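Long-range contacts in acylneuraminate lyase (Mycoplasma synoviae, PDB 4N4P), which belongs to the dihydrodipicolinate synthetase family of TIM-barrel proteins and assembles from four copies of its chain: residues A[118-126]-A[153-161]; A[163-173]-A[185-195]. All coordinates share one frame; numbering follows the deposited sequence.

In the fold
The chain folds as a TIM barrel of eight parallel strands. Contact 1 joins neighbouring helices of the outer ring, 118-131 and 151-158; contact 2 pairs neighbouring strands of the barrel wall, 163-168 and 187-190. Their centres lie about 17 Å apart, and they follow in series along the chain, since helix 151-158 of contact 1 leads into strand 163-168 of contact 2. The two contacts also touch: Lys186 NZ, just before strand 187-190, lies 2.9 Å from Leu158 O, a probable hydrogen bond, and Phe154 and Leu158 pack against strand 163-168. Ring and wall are thus tied together on one side of the barrel, with a second and a third subunit bordering contacts 1 and 2 respectively.

Contact 1: residues A[118-126]-A[153-161]; sequences FNETHHYYE and QFGKLLEIK
Helices 118-126 and 153-158 run nearly parallel, their axes 19° apart and 10.2 Å from each other at closest approach, with His122 level with Leu157. Leu157 is a knob in a hole lined by Phe118, Thr121, His122 and Tyr125; its CD2 reaches the helix backbone, 3.5 Å from His122 CA. With CG of Phe118 anti to the backbone N (chi1 -178°), the ring lies between the helices. Gln153 CG sits over one face of this ring toward the rim, 4.1 Å from the centroid, while its amide is turned 46° from the ring plane. Lys156 CB comes to the ring edge, 3.9 Å from Phe118 CZ, and Leu157 CG approaches obliquely. Just past the end of the second helix, Ile160 CD1 stands over the centre of the His122 ring in a CH-pi contact, 3.8 Å from the centroid, and also meets Tyr125 CB at 3.7 Å. The interface is therefore largely apolar. Away from it, Glu120 OE2 bonds to the backbone N of Trp276 of the second subunit. On the barrel side, Tyr125 and Leu157 both rest on Ile138 of strand 136-139, and Tyr125 OH bonds to Ala108 O, so the helix pair covers neighbouring strands 105-108 and 136-139.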
# COMPACT_ATOMS: atom_id res chain seq x y z
N PHE A 118 5.30 -8.90 -17.37
CA PHE A 118 6.60 -9.56 -17.34
C PHE A 118 7.11 -9.84 -18.74
O PHE A 118 8.29 -9.60 -19.04
CB PHE A 118 6.56 -10.85 -16.53
CG PHE A 118 7.90 -11.51 -16.45
CD1 PHE A 118 8.27 -12.47 -17.39
CD2 PHE A 118 8.83 -11.10 -15.48
CE1 PHE A 118 9.54 -13.06 -17.34
CE2 PHE A 118 10.10 -11.68 -15.43
CZ PHE A 118 10.45 -12.65 -16.36
N ASN A 119 6.22 -10.38 -19.59
CA ASN A 119 6.56 -10.73 -20.96
C ASN A 119 7.01 -9.52 -21.76
O ASN A 119 7.99 -9.60 -22.51
CB ASN A 119 5.38 -11.41 -21.67
CG ASN A 119 5.14 -12.84 -21.18
OD1 ASN A 119 6.00 -13.46 -20.55
ND2 ASN A 119 3.95 -13.37 -21.49
N GLU A 120 6.33 -8.39 -21.59
CA GLU A 120 6.75 -7.16 -22.27
C GLU A 120 8.12 -6.71 -21.80
O GLU A 120 8.95 -6.31 -22.60
CB GLU A 120 5.72 -6.05 -22.05
CG GLU A 120 4.55 -6.20 -23.00
CD GLU A 120 3.30 -5.43 -22.57
OE1 GLU A 120 3.13 -5.17 -21.36
OE2 GLU A 120 2.49 -5.11 -23.46
N THR A 121 8.35 -6.78 -20.49
CA THR A 121 9.62 -6.41 -19.91
C THR A 121 10.75 -7.36 -20.37
O THR A 121 11.85 -6.93 -20.72
CB THR A 121 9.51 -6.37 -18.38
OG1 THR A 121 8.55 -5.36 -18.02
CG2 THR A 121 10.85 -6.04 -17.74
N HIS A 122 10.45 -8.66 -20.38
CA HIS A 122 11.41 -9.66 -20.87
C HIS A 122 11.80 -9.36 -22.32
O HIS A 122 12.98 -9.34 -22.67
CB HIS A 122 10.84 -11.08 -20.75
CG HIS A 122 11.81 -12.16 -21.11
ND1 HIS A 122 12.42 -12.96 -20.17
CD2 HIS A 122 12.27 -12.56 -22.31
CE1 HIS A 122 13.22 -13.81 -20.78
NE2 HIS A 122 13.16 -13.59 -22.08
N HIS A 123 10.80 -9.10 -23.16
CA HIS A 123 11.01 -8.85 -24.58
C HIS A 123 11.80 -7.56 -24.81
O HIS A 123 12.63 -7.48 -25.72
CB HIS A 123 9.67 -8.79 -25.34
CG HIS A 123 9.83 -8.73 -26.83
ND1 HIS A 123 9.92 -9.86 -27.61
CD2 HIS A 123 9.96 -7.68 -27.67
CE1 HIS A 123 10.08 -9.50 -28.88
NE2 HIS A 123 10.10 -8.18 -28.94
N TYR A 124 11.54 -6.55 -23.96
CA TYR A 124 12.28 -5.30 -23.99
C TYR A 124 13.76 -5.55 -23.74
O TYR A 124 14.59 -5.11 -24.50
CB TYR A 124 11.67 -4.39 -22.94
CG TYR A 124 12.44 -3.20 -22.42
CD1 TYR A 124 13.16 -3.28 -21.22
CD2 TYR A 124 12.37 -1.97 -23.08
CE1 TYR A 124 13.83 -2.15 -20.70
CE2 TYR A 124 13.02 -0.84 -22.58
CZ TYR A 124 13.73 -0.92 -21.39
OH TYR A 124 14.35 0.22 -20.92
N TYR A 125 14.09 -6.32 -22.71
CA TYR A 125 15.51 -6.59 -22.46
C TYR A 125 16.15 -7.45 -23.56
O TYR A 125 17.29 -7.21 -23.98
CB TYR A 125 15.69 -7.20 -21.09
CG TYR A 125 15.61 -6.17 -19.99
CD1 TYR A 125 16.60 -5.19 -19.84
CD2 TYR A 125 14.57 -6.21 -19.07
CE1 TYR A 125 16.53 -4.24 -18.80
CE2 TYR A 125 14.49 -5.29 -18.04
CZ TYR A 125 15.47 -4.31 -17.91
OH TYR A 125 15.37 -3.42 -16.87
N GLU A 126 15.38 -8.41 -24.07
CA GLU A 126 15.80 -9.21 -25.23
C GLU A 126 16.18 -8.33 -26.42
O GLU A 126 17.23 -8.49 -27.02
CB GLU A 126 14.69 -10.17 -25.65
CG GLU A 126 14.54 -11.39 -24.80
CD GLU A 126 13.62 -12.38 -25.46
OE1 GLU A 126 12.39 -12.28 -25.30
OE2 GLU A 126 14.15 -13.29 -26.14
N GLN A 153 11.37 -15.71 -11.05
CA GLN A 153 10.88 -15.01 -12.23
C GLN A 153 11.91 -13.97 -12.68
O GLN A 153 12.13 -13.77 -13.87
CB GLN A 153 9.57 -14.33 -11.90
CG GLN A 153 8.55 -14.28 -13.02
CD GLN A 153 7.26 -13.59 -12.58
OE1 GLN A 153 6.92 -13.59 -11.39
NE2 GLN A 153 6.54 -13.01 -13.53
N PHE A 154 12.56 -13.33 -11.71
CA PHE A 154 13.59 -12.35 -12.01
C PHE A 154 14.80 -13.01 -12.67
O PHE A 154 15.48 -12.40 -13.49
CB PHE A 154 13.99 -11.60 -10.74
CG PHE A 154 14.82 -10.40 -11.01
CD1 PHE A 154 14.28 -9.29 -11.64
CD2 PHE A 154 16.14 -10.38 -10.63
CE1 PHE A 154 15.05 -8.17 -11.89
CE2 PHE A 154 16.94 -9.25 -10.87
CZ PHE A 154 16.39 -8.15 -11.49
N GLY A 155 15.04 -14.27 -12.33
CA GLY A 155 16.13 -15.04 -12.90
C GLY A 155 16.00 -15.26 -14.38
O GLY A 155 17.01 -15.38 -15.08
N LYS A 156 14.76 -15.30 -14.87
CA LYS A 156 14.51 -15.36 -16.30
C LYS A 156 15.04 -14.11 -17.02
O LYS A 156 15.56 -14.21 -18.13
CB LYS A 156 13.02 -15.54 -16.59
CG LYS A 156 12.45 -16.88 -16.11
CD LYS A 156 10.93 -16.88 -16.23
CE LYS A 156 10.28 -17.73 -15.14
NZ LYS A 156 8.93 -17.16 -14.79
N LEU A 157 14.91 -12.95 -16.38
CA LEU A 157 15.48 -11.73 -16.95
C LEU A 157 16.99 -11.77 -16.87
O LEU A 157 17.67 -11.36 -17.80
CB LEU A 157 14.93 -10.46 -16.25
CG LEU A 157 13.42 -10.16 -16.27
CD1 LEU A 157 13.13 -8.94 -15.35
CD2 LEU A 157 12.91 -9.90 -17.71
N LEU A 158 17.52 -12.28 -15.75
CA LEU A 158 18.98 -12.36 -15.55
C LEU A 158 19.67 -13.26 -16.56
O LEU A 158 20.87 -13.14 -16.78
CB LEU A 158 19.30 -12.86 -14.12
CG LEU A 158 18.99 -11.86 -13.00
CD1 LEU A 158 19.10 -12.49 -11.59
CD2 LEU A 158 19.93 -10.66 -13.14
N GLU A 159 18.90 -14.17 -17.15
CA GLU A 159 19.45 -15.15 -18.09
C GLU A 159 19.54 -14.66 -19.53
O GLU A 159 20.17 -15.29 -20.37
CB GLU A 159 18.60 -16.41 -18.08
CG GLU A 159 19.04 -17.39 -17.03
CD GLU A 159 18.00 -18.46 -16.81
OE1 GLU A 159 17.22 -18.77 -17.76
OE2 GLU A 159 17.96 -18.98 -15.68
N ILE A 160 18.93 -13.51 -19.79
CA ILE A 160 18.96 -12.91 -21.13
C ILE A 160 20.40 -12.69 -21.61
O ILE A 160 21.29 -12.35 -20.82
CB ILE A 160 18.09 -11.61 -21.16
CG1 ILE A 160 16.61 -12.00 -21.04
CG2 ILE A 160 18.38 -10.76 -22.39
CD1 ILE A 160 15.64 -10.83 -20.67
N LYS A 161 20.64 -12.94 -22.90
CA LYS A 161 21.96 -12.76 -23.48
C LYS A 161 22.59 -11.42 -23.07
O LYS A 161 21.94 -10.37 -23.12
CB LYS A 161 21.89 -12.88 -25.01
CG LYS A 161 23.25 -12.76 -25.70
CD LYS A 161 23.10 -12.80 -27.23
CE LYS A 161 24.45 -13.03 -27.90
NZ LYS A 161 25.26 -11.78 -27.98

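Contact 2: residues A[163-173]-A[185-195]; sequences VIGSKYGATDL and DKLFMFAWDEA
Strands 163-168 and 187-190 pair in parallel, and five backbone bonds alternate between them. Ile164 O accepts Leu187 N at 2.8 Å in an almost straight bond (173°), and also takes a bond from a water that bridges to Asp185 O. Leu187 O receives Ser166 N, Ser166 O receives Met189 N, Met189 O receives Tyr168 N, and Tyr168 O receives Ala191 N at 2.8 Å. Just before the second strand, the Lys186 chain bends at chi2 (-72°) and brings NZ to Val163 O at 3.1 Å; NZ also bonds to Leu158 O. With helix 173-182 between them, the strands form a beta-alpha-beta unit of the TIM barrel. Gly165 CA lies 3.0 Å from Leu187 O in a CA-H...O contact beside the Ser166 N bond. Ser166 OG bonds to Ile138 O and, from the other face of the sheet, Lys167 NZ to Tyr139 OH, both on neighbouring strand 136-139. Tyr168 OH donates to a lone pair of Asp172 O at 2.6 Å. Beyond the strands, Thr171 CG2 stands over the six-membered ring of Trp192, 3.7 Å from its centroid, and Ala195 CB lies over the opposite face, toward the rim. Trp192 NE1 donates to Glu194 OE1 on the anti side of the carboxylate, slightly out of its plane, at 2.9 Å, while Phe174 of the third subunit packs on both residues.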
# COMPACT_ATOMS: atom_id res chain seq x y z
N VAL A 163 23.23 -10.18 -20.22
CA VAL A 163 22.89 -9.70 -18.88
C VAL A 163 23.85 -10.31 -17.86
O VAL A 163 23.94 -11.55 -17.74
CB VAL A 163 21.43 -9.97 -18.47
CG1 VAL A 163 21.20 -9.57 -17.01
CG2 VAL A 163 20.44 -9.20 -19.39
N ILE A 164 24.57 -9.47 -17.13
CA ILE A 164 25.53 -10.01 -16.14
C ILE A 164 25.00 -9.90 -14.71
O ILE A 164 25.59 -10.46 -13.76
CB ILE A 164 26.94 -9.37 -16.25
CG1 ILE A 164 26.85 -7.83 -16.04
CG2 ILE A 164 27.59 -9.73 -17.59
CD1 ILE A 164 28.23 -7.19 -15.74
N GLY A 165 23.86 -9.22 -14.55
CA GLY A 165 23.33 -8.99 -13.19
C GLY A 165 22.32 -7.85 -13.19
O GLY A 165 21.68 -7.59 -14.19
N SER A 166 22.20 -7.17 -12.06
CA SER A 166 21.13 -6.21 -11.91
C SER A 166 21.61 -5.07 -11.04
O SER A 166 22.46 -5.29 -10.16
CB SER A 166 19.94 -6.92 -11.24
OG SER A 166 18.97 -6.01 -10.74
N LYS A 167 21.06 -3.88 -11.28
CA LYS A 167 21.17 -2.76 -10.37
C LYS A 167 19.99 -2.89 -9.41
O LYS A 167 18.83 -2.81 -9.84
CB LYS A 167 21.14 -1.45 -11.14
CG LYS A 167 21.19 -0.22 -10.26
CD LYS A 167 21.48 0.99 -11.12
CE LYS A 167 21.43 2.25 -10.32
NZ LYS A 167 20.02 2.69 -10.20
N TYR A 168 20.29 -3.14 -8.13
CA TYR A 168 19.29 -3.40 -7.12
C TYR A 168 19.02 -2.14 -6.28
O TYR A 168 19.82 -1.77 -5.43
CB TYR A 168 19.73 -4.58 -6.21
CG TYR A 168 18.57 -5.00 -5.33
CD1 TYR A 168 18.32 -4.36 -4.12
CD2 TYR A 168 17.68 -5.98 -5.76
CE1 TYR A 168 17.21 -4.71 -3.33
CE2 TYR A 168 16.58 -6.33 -5.00
CZ TYR A 168 16.34 -5.69 -3.80
OH TYR A 168 15.23 -6.05 -3.05
N GLY A 169 17.90 -1.47 -6.54
CA GLY A 169 17.60 -0.21 -5.85
C GLY A 169 16.45 -0.26 -4.86
O GLY A 169 16.08 0.78 -4.27
N ALA A 170 15.88 -1.43 -4.61
CA ALA A 170 14.73 -1.49 -3.71
C ALA A 170 15.12 -1.41 -2.23
O ALA A 170 16.26 -1.68 -1.84
CB ALA A 170 13.89 -2.75 -3.98
N THR A 171 14.15 -1.04 -1.39
CA THR A 171 14.35 -1.03 0.07
C THR A 171 14.16 -2.41 0.73
O THR A 171 14.28 -2.57 1.96
CB THR A 171 13.46 0.03 0.74
OG1 THR A 171 12.09 -0.22 0.40
CG2 THR A 171 13.86 1.39 0.22
N ASP A 172 13.90 -3.42 -0.10
CA ASP A 172 13.58 -4.73 0.40
C ASP A 172 14.90 -5.52 0.51
O ASP A 172 15.40 -6.05 -0.50
CB ASP A 172 12.59 -5.38 -0.56
CG ASP A 172 12.20 -6.78 -0.14
OD1 ASP A 172 12.80 -7.32 0.81
OD2 ASP A 172 11.27 -7.33 -0.76
N LEU A 173 15.46 -5.59 1.71
CA LEU A 173 16.72 -6.31 1.88
C LEU A 173 16.56 -7.83 1.95
O LEU A 173 17.54 -8.55 1.77
CB LEU A 173 17.52 -5.79 3.06
CG LEU A 173 17.87 -4.29 2.90
CD1 LEU A 173 18.79 -3.87 3.99
CD2 LEU A 173 18.52 -3.97 1.57
N ASP A 185 26.72 -16.10 -9.21
CA ASP A 185 27.59 -15.66 -10.32
C ASP A 185 27.00 -14.52 -11.15
O ASP A 185 27.48 -14.23 -12.26
CB ASP A 185 28.02 -16.85 -11.19
CG ASP A 185 29.37 -16.62 -11.90
OD1 ASP A 185 29.74 -17.47 -12.74
OD2 ASP A 185 30.09 -15.61 -11.60
N LYS A 186 25.95 -13.89 -10.64
CA LYS A 186 25.46 -12.68 -11.25
C LYS A 186 25.97 -11.52 -10.40
O LYS A 186 26.23 -11.68 -9.19
CB LYS A 186 23.93 -12.65 -11.39
CG LYS A 186 23.36 -13.69 -12.37
CD LYS A 186 23.66 -13.32 -13.83
CE LYS A 186 23.25 -14.47 -14.75
NZ LYS A 186 23.46 -14.22 -16.20
N LEU A 187 26.15 -10.37 -11.04
CA LEU A 187 26.65 -9.19 -10.37
C LEU A 187 25.48 -8.33 -9.92
O LEU A 187 24.64 -7.98 -10.72
CB LEU A 187 27.55 -8.39 -11.31
CG LEU A 187 28.06 -7.03 -10.80
CD1 LEU A 187 29.00 -7.22 -9.58
CD2 LEU A 187 28.79 -6.33 -11.91
N PHE A 188 25.44 -7.98 -8.64
CA PHE A 188 24.36 -7.12 -8.14
C PHE A 188 25.02 -5.86 -7.64
O PHE A 188 25.79 -5.90 -6.69
CB PHE A 188 23.55 -7.83 -7.03
CG PHE A 188 22.73 -8.97 -7.54
CD1 PHE A 188 21.44 -8.74 -8.04
CD2 PHE A 188 23.25 -10.26 -7.58
CE1 PHE A 188 20.68 -9.79 -8.56
CE2 PHE A 188 22.50 -11.31 -8.09
CZ PHE A 188 21.21 -11.09 -8.58
N MET A 189 24.73 -4.74 -8.31
CA MET A 189 25.21 -3.44 -7.90
C MET A 189 24.17 -2.86 -6.92
O MET A 189 22.99 -2.74 -7.27
CB MET A 189 25.44 -2.55 -9.14
CG MET A 189 26.56 -3.09 -10.07
SD MET A 189 28.19 -3.13 -9.29
CE MET A 189 28.69 -1.41 -9.34
N PHE A 190 24.59 -2.57 -5.69
CA PHE A 190 23.64 -2.19 -4.64
C PHE A 190 23.37 -0.67 -4.69
O PHE A 190 24.29 0.13 -4.59
CB PHE A 190 24.19 -2.63 -3.28
CG PHE A 190 23.18 -2.57 -2.18
CD1 PHE A 190 22.26 -3.61 -2.01
CD2 PHE A 190 23.12 -1.47 -1.34
CE1 PHE A 190 21.30 -3.55 -1.00
CE2 PHE A 190 22.18 -1.40 -0.31
CZ PHE A 190 21.27 -2.43 -0.13
N ALA A 191 22.10 -0.29 -4.85
CA ALA A 191 21.76 1.09 -5.17
C ALA A 191 20.86 1.74 -4.12
O ALA A 191 20.09 2.65 -4.42
CB ALA A 191 21.16 1.21 -6.57
N TRP A 192 20.96 1.30 -2.87
CA TRP A 192 20.24 1.98 -1.80
C TRP A 192 21.25 2.53 -0.78
O TRP A 192 21.72 1.82 0.09
CB TRP A 192 19.17 1.07 -1.16
CG TRP A 192 18.37 1.77 -0.06
CD1 TRP A 192 18.13 3.11 0.07
CD2 TRP A 192 17.72 1.14 1.05
NE1 TRP A 192 17.35 3.35 1.21
CE2 TRP A 192 17.08 2.16 1.81
CE3 TRP A 192 17.59 -0.19 1.46
CZ2 TRP A 192 16.34 1.88 2.96
CZ3 TRP A 192 16.87 -0.47 2.62
CH2 TRP A 192 16.26 0.57 3.35
N ASP A 193 21.60 3.81 -0.97
CA ASP A 193 22.71 4.44 -0.28
C ASP A 193 22.57 4.33 1.24
O ASP A 193 23.56 4.11 1.96
CB ASP A 193 22.79 5.94 -0.65
CG ASP A 193 22.84 6.19 -2.16
OD1 ASP A 193 22.18 5.45 -2.90
OD2 ASP A 193 23.52 7.15 -2.60
N GLU A 194 21.34 4.48 1.72
CA GLU A 194 21.11 4.44 3.17
C GLU A 194 21.30 3.05 3.81
O GLU A 194 21.19 2.89 5.02
CB GLU A 194 19.72 4.97 3.48
CG GLU A 194 19.54 6.41 3.06
CD GLU A 194 18.07 6.80 2.89
OE1 GLU A 194 17.22 5.92 2.57
OE2 GLU A 194 17.76 8.00 3.10
N ALA A 195 21.57 2.06 2.99
CA ALA A 195 21.71 0.70 3.51
C ALA A 195 23.00 0.07 3.08
O ALA A 195 23.11 -1.16 3.01
CB ALA A 195 20.53 -0.14 3.07
O HOH W 1 27.05 -12.62 -14.49